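Local coordinates for protein polysaccharide Lyase Family 6 (Bacteroides cellulosilyticus, PDB 6QPS) that probably cleaves the mannuronic acid-rich regions of alginate as a calcium-binding family 6 polysaccharide lyase of the human gut, at residues Glu226-Ser240 against Ser250-Ala264. Residues are numbered along the deposited sequence; the frame is centred on the assembly and turned at random.
Sequences ESRTIVEDNVFFRCS and SCHNVLRRNLFYESA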
# COMPACT_ATOMS: atom_id res chain seq x y z
N GLU A 226 -12.35 -12.41 2.23
CA GLU A 226 -12.40 -11.51 1.07
C GLU A 226 -12.49 -10.07 1.53
O GLU A 226 -13.39 -9.71 2.30
CB GLU A 226 -13.59 -11.87 0.17
CG GLU A 226 -13.74 -10.99 -1.08
CD GLU A 226 -14.78 -11.46 -2.11
OE1 GLU A 226 -15.37 -12.54 -1.91
OE2 GLU A 226 -14.99 -10.73 -3.10
N SER A 227 -11.56 -9.25 1.04
CA SER A 227 -11.48 -7.83 1.35
C SER A 227 -11.93 -6.95 0.18
O SER A 227 -12.75 -6.05 0.37
CB SER A 227 -10.03 -7.51 1.74
OG SER A 227 -9.85 -6.14 2.08
N ARG A 228 -11.41 -7.20 -1.01
CA ARG A 228 -11.77 -6.45 -2.20
C ARG A 228 -11.42 -4.97 -2.07
O ARG A 228 -12.14 -4.09 -2.57
CB ARG A 228 -13.25 -6.68 -2.55
CG ARG A 228 -13.52 -6.62 -4.03
CD ARG A 228 -13.25 -7.94 -4.75
NE ARG A 228 -13.53 -7.76 -6.17
CZ ARG A 228 -12.63 -7.79 -7.14
NH1 ARG A 228 -11.35 -8.02 -6.88
NH2 ARG A 228 -13.01 -7.61 -8.40
N THR A 229 -10.27 -4.67 -1.45
CA THR A 229 -9.74 -3.31 -1.41
C THR A 229 -9.04 -3.01 -2.74
O THR A 229 -8.32 -3.85 -3.27
CB THR A 229 -8.74 -3.16 -0.27
OG1 THR A 229 -9.34 -3.58 0.96
CG2 THR A 229 -8.28 -1.71 -0.11
N ILE A 230 -9.23 -1.79 -3.25
CA ILE A 230 -8.59 -1.34 -4.49
C ILE A 230 -7.59 -0.24 -4.15
O ILE A 230 -7.95 0.80 -3.58
CB ILE A 230 -9.62 -0.86 -5.53
CG1 ILE A 230 -10.54 -2.02 -5.92
CG2 ILE A 230 -8.91 -0.27 -6.76
CD1 ILE A 230 -11.63 -1.65 -6.88
N VAL A 231 -6.33 -0.49 -4.49
CA VAL A 231 -5.22 0.44 -4.27
C VAL A 231 -4.71 0.84 -5.67
O VAL A 231 -4.06 0.03 -6.35
CB VAL A 231 -4.10 -0.22 -3.45
CG1 VAL A 231 -2.94 0.73 -3.21
CG2 VAL A 231 -4.65 -0.77 -2.12
N GLU A 232 -5.01 2.06 -6.11
CA GLU A 232 -4.87 2.44 -7.52
C GLU A 232 -4.30 3.84 -7.69
O GLU A 232 -4.69 4.77 -6.99
CB GLU A 232 -6.26 2.32 -8.18
CG GLU A 232 -6.34 2.55 -9.66
CD GLU A 232 -7.78 2.44 -10.16
OE1 GLU A 232 -8.59 3.33 -9.84
OE2 GLU A 232 -8.12 1.42 -10.83
N ASP A 233 -3.35 3.99 -8.61
CA ASP A 233 -2.87 5.31 -9.01
C ASP A 233 -2.23 6.08 -7.85
O ASP A 233 -2.36 7.30 -7.78
CB ASP A 233 -3.97 6.16 -9.67
CG ASP A 233 -4.46 5.60 -10.98
OD1 ASP A 233 -3.65 5.08 -11.77
OD2 ASP A 233 -5.68 5.66 -11.23
N ASN A 234 -1.53 5.39 -6.95
CA ASN A 234 -0.83 6.05 -5.86
C ASN A 234 0.68 6.07 -6.12
O ASN A 234 1.22 5.22 -6.83
CB ASN A 234 -1.04 5.32 -4.52
CG ASN A 234 -2.50 5.18 -4.14
OD1 ASN A 234 -3.14 6.11 -3.62
ND2 ASN A 234 -3.05 3.98 -4.34
N VAL A 235 1.36 7.06 -5.51
CA VAL A 235 2.82 7.15 -5.51
C VAL A 235 3.35 6.80 -4.13
O VAL A 235 2.83 7.27 -3.11
CB VAL A 235 3.30 8.56 -5.90
CG1 VAL A 235 4.81 8.67 -5.81
CG2 VAL A 235 2.86 8.91 -7.29
N PHE A 236 4.39 5.96 -4.11
CA PHE A 236 5.17 5.62 -2.91
C PHE A 236 6.58 6.15 -3.15
O PHE A 236 7.29 5.65 -4.03
CB PHE A 236 5.14 4.11 -2.66
CG PHE A 236 3.75 3.59 -2.43
CD1 PHE A 236 2.92 3.30 -3.50
CD2 PHE A 236 3.25 3.44 -1.16
CE1 PHE A 236 1.63 2.87 -3.30
CE2 PHE A 236 1.95 3.00 -0.95
CZ PHE A 236 1.14 2.73 -2.02
N PHE A 237 6.99 7.15 -2.39
CA PHE A 237 8.25 7.91 -2.60
C PHE A 237 9.13 7.77 -1.37
O PHE A 237 8.80 8.28 -0.29
CB PHE A 237 7.87 9.37 -2.86
CG PHE A 237 9.03 10.35 -2.94
CD1 PHE A 237 9.39 11.12 -1.84
CD2 PHE A 237 9.68 10.57 -4.14
CE1 PHE A 237 10.42 12.06 -1.93
CE2 PHE A 237 10.72 11.51 -4.24
CZ PHE A 237 11.09 12.24 -3.14
N ARG A 238 10.24 7.05 -1.52
CA ARG A 238 11.20 6.89 -0.42
C ARG A 238 10.53 6.28 0.81
O ARG A 238 10.87 6.59 1.96
CB ARG A 238 11.91 8.22 -0.13
CG ARG A 238 12.71 8.65 -1.35
CD ARG A 238 13.38 9.97 -1.14
NE ARG A 238 14.23 10.29 -2.28
CZ ARG A 238 14.81 11.46 -2.50
NH1 ARG A 238 14.61 12.47 -1.65
NH2 ARG A 238 15.58 11.62 -3.57
N CYS A 239 9.63 5.31 0.55
CA CYS A 239 8.98 4.56 1.63
C CYS A 239 9.90 3.41 2.01
O CYS A 239 9.88 2.35 1.37
CB CYS A 239 7.61 4.04 1.20
SG CYS A 239 6.42 5.32 0.69
N SER A 240 10.70 3.60 3.06
CA SER A 240 11.85 2.74 3.34
C SER A 240 11.90 2.32 4.79
O SER A 240 12.97 2.04 5.33
CB SER A 240 13.15 3.43 2.91
OG SER A 240 13.05 3.74 1.52
N SER A 250 -4.95 -10.47 2.94
CA SER A 250 -6.36 -10.80 2.75
C SER A 250 -6.57 -11.10 1.27
O SER A 250 -5.61 -11.09 0.48
CB SER A 250 -7.29 -9.71 3.29
OG SER A 250 -7.01 -8.47 2.65
N CYS A 251 -7.81 -11.42 0.89
CA CYS A 251 -8.10 -11.98 -0.42
C CYS A 251 -8.78 -11.02 -1.38
O CYS A 251 -9.56 -10.14 -0.98
CB CYS A 251 -8.97 -13.25 -0.29
SG CYS A 251 -8.32 -14.58 0.74
N HIS A 252 -8.52 -11.23 -2.68
CA HIS A 252 -9.26 -10.58 -3.77
C HIS A 252 -9.06 -9.07 -3.83
O HIS A 252 -9.91 -8.35 -4.34
CB HIS A 252 -10.75 -10.92 -3.75
CG HIS A 252 -11.07 -12.38 -3.82
ND1 HIS A 252 -10.98 -13.09 -5.00
CD2 HIS A 252 -11.52 -13.25 -2.89
CE1 HIS A 252 -11.37 -14.34 -4.78
NE2 HIS A 252 -11.70 -14.46 -3.51
N ASN A 253 -7.92 -8.56 -3.36
CA ASN A 253 -7.60 -7.15 -3.49
C ASN A 253 -7.05 -6.86 -4.88
O ASN A 253 -6.58 -7.76 -5.60
CB ASN A 253 -6.58 -6.77 -2.41
CG ASN A 253 -7.12 -7.06 -1.02
OD1 ASN A 253 -8.06 -6.41 -0.56
ND2 ASN A 253 -6.53 -8.03 -0.33
N VAL A 254 -7.09 -5.59 -5.26
CA VAL A 254 -6.63 -5.13 -6.57
C VAL A 254 -5.61 -4.02 -6.35
O VAL A 254 -5.93 -3.02 -5.70
CB VAL A 254 -7.77 -4.60 -7.45
CG1 VAL A 254 -7.26 -4.16 -8.79
CG2 VAL A 254 -8.84 -5.66 -7.66
N LEU A 255 -4.39 -4.19 -6.87
CA LEU A 255 -3.32 -3.21 -6.72
C LEU A 255 -2.88 -2.85 -8.14
O LEU A 255 -2.28 -3.68 -8.84
CB LEU A 255 -2.17 -3.77 -5.87
CG LEU A 255 -2.61 -4.09 -4.42
CD1 LEU A 255 -2.98 -5.56 -4.26
CD2 LEU A 255 -1.59 -3.66 -3.39
N ARG A 256 -3.21 -1.63 -8.58
CA ARG A 256 -3.13 -1.26 -9.99
C ARG A 256 -2.51 0.12 -10.19
O ARG A 256 -2.91 1.10 -9.56
CB ARG A 256 -4.54 -1.29 -10.62
CG ARG A 256 -4.61 -0.80 -12.04
CD ARG A 256 -6.05 -0.68 -12.54
NE ARG A 256 -6.74 -1.97 -12.60
CZ ARG A 256 -7.89 -2.25 -12.00
NH1 ARG A 256 -8.50 -1.35 -11.26
NH2 ARG A 256 -8.42 -3.46 -12.16
N ARG A 257 -1.54 0.21 -11.11
CA ARG A 257 -1.04 1.49 -11.62
C ARG A 257 -0.41 2.35 -10.52
O ARG A 257 -0.42 3.59 -10.59
CB ARG A 257 -2.11 2.28 -12.39
CG ARG A 257 -2.45 1.71 -13.77
CD ARG A 257 -3.71 2.36 -14.34
NE ARG A 257 -3.62 3.82 -14.35
CZ ARG A 257 -3.45 4.57 -15.42
NH1 ARG A 257 -3.31 4.03 -16.63
NH2 ARG A 257 -3.39 5.88 -15.29
N ASN A 258 0.19 1.72 -9.52
CA ASN A 258 0.93 2.45 -8.49
C ASN A 258 2.38 2.59 -8.93
O ASN A 258 2.87 1.79 -9.73
CB ASN A 258 0.86 1.73 -7.14
CG ASN A 258 -0.55 1.56 -6.67
OD1 ASN A 258 -1.22 2.51 -6.24
ND2 ASN A 258 -1.06 0.34 -6.81
N LEU A 259 3.05 3.64 -8.43
CA LEU A 259 4.46 3.91 -8.70
C LEU A 259 5.23 3.80 -7.40
O LEU A 259 4.88 4.47 -6.42
CB LEU A 259 4.67 5.32 -9.28
CG LEU A 259 6.12 5.76 -9.48
CD1 LEU A 259 6.83 4.95 -10.52
CD2 LEU A 259 6.13 7.25 -9.82
N PHE A 260 6.29 2.96 -7.39
CA PHE A 260 7.15 2.73 -6.22
C PHE A 260 8.53 3.28 -6.55
O PHE A 260 9.27 2.68 -7.34
CB PHE A 260 7.20 1.25 -5.87
CG PHE A 260 5.84 0.65 -5.58
CD1 PHE A 260 5.06 0.13 -6.60
CD2 PHE A 260 5.31 0.67 -4.29
CE1 PHE A 260 3.80 -0.41 -6.33
CE2 PHE A 260 4.05 0.13 -4.04
CZ PHE A 260 3.30 -0.39 -5.07
N TYR A 261 8.87 4.45 -5.99
CA TYR A 261 10.04 5.22 -6.39
C TYR A 261 11.02 5.31 -5.23
O TYR A 261 10.69 5.87 -4.18
CB TYR A 261 9.60 6.62 -6.81
CG TYR A 261 10.69 7.59 -7.25
CD1 TYR A 261 11.39 8.37 -6.32
CD2 TYR A 261 11.00 7.75 -8.60
CE1 TYR A 261 12.35 9.27 -6.72
CE2 TYR A 261 11.98 8.65 -9.01
CZ TYR A 261 12.67 9.39 -8.07
OH TYR A 261 13.63 10.31 -8.44
N GLU A 262 12.24 4.80 -5.45
CA GLU A 262 13.32 4.86 -4.46
C GLU A 262 12.87 4.36 -3.08
O GLU A 262 13.27 4.92 -2.05
CB GLU A 262 13.91 6.28 -4.37
CG GLU A 262 14.67 6.70 -5.62
CD GLU A 262 15.43 8.02 -5.46
OE1 GLU A 262 15.24 8.74 -4.45
OE2 GLU A 262 16.20 8.33 -6.38
N SER A 263 12.06 3.30 -3.05
CA SER A 263 11.44 2.82 -1.82
C SER A 263 12.05 1.48 -1.43
O SER A 263 11.93 0.50 -2.19
CB SER A 263 9.92 2.70 -2.01
OG SER A 263 9.30 3.99 -2.09
N ALA A 264 12.66 1.42 -0.24
CA ALA A 264 13.41 0.24 0.21
C ALA A 264 12.50 -0.85 0.78
O ALA A 264 12.64 -1.28 1.93
CB ALA A 264 14.46 0.65 1.24
O HOH W 1 -0.90 5.76 -12.50
O HOH W 2 15.18 4.60 -0.07
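Three salt bridges join the segments. Arg-238 grips one oxygen of Glu-262 side-on, its NE 2.9 Å and its NH2 3.0 Å from OE1, which lies in the guanidinium plane; the other carboxylate oxygen, OE2, bonds His-285. Arg-257 NE meets the syn lone pair of Asp-233 OD1 at 2.9 Å, with carboxylate and guanidinium planes nearly perpendicular (88°). Arg-256, bent at chi3 (-64°), brings NH1 to Glu-232 OE2 at 2.8 Å, while its NH2 reaches Glu-278. At the corner between the strands, Asn-258 OD1 accepts from both Asn-234 N and Asn-234 ND2, and Asn-258 ND2 reaches Val-231 O from above the carbonyl plane (3.1 Å). Asn-234 ND2 and OD1 also hydrogen-bond Ile-196 O and Asn-199 N, respectively, continuing this polar column into the preceding coil. Parallel backbone bonds join 230-232 to 254-256 and 235-237 to 259-261. On the inner face, Phe-236 and Phe-260 lie nearly parallel but slid apart, Phe-260 CE2 sitting 3.4 Å from Phe-236 CD1; outside, Phe-237 and Tyr-261 repeat this offset beneath helix 454-465. Similar apolar and amide residues thus line up between successive beta-helix coils, buried asparagines bonding backbone groups at the turn and opposite charges pairing between coils.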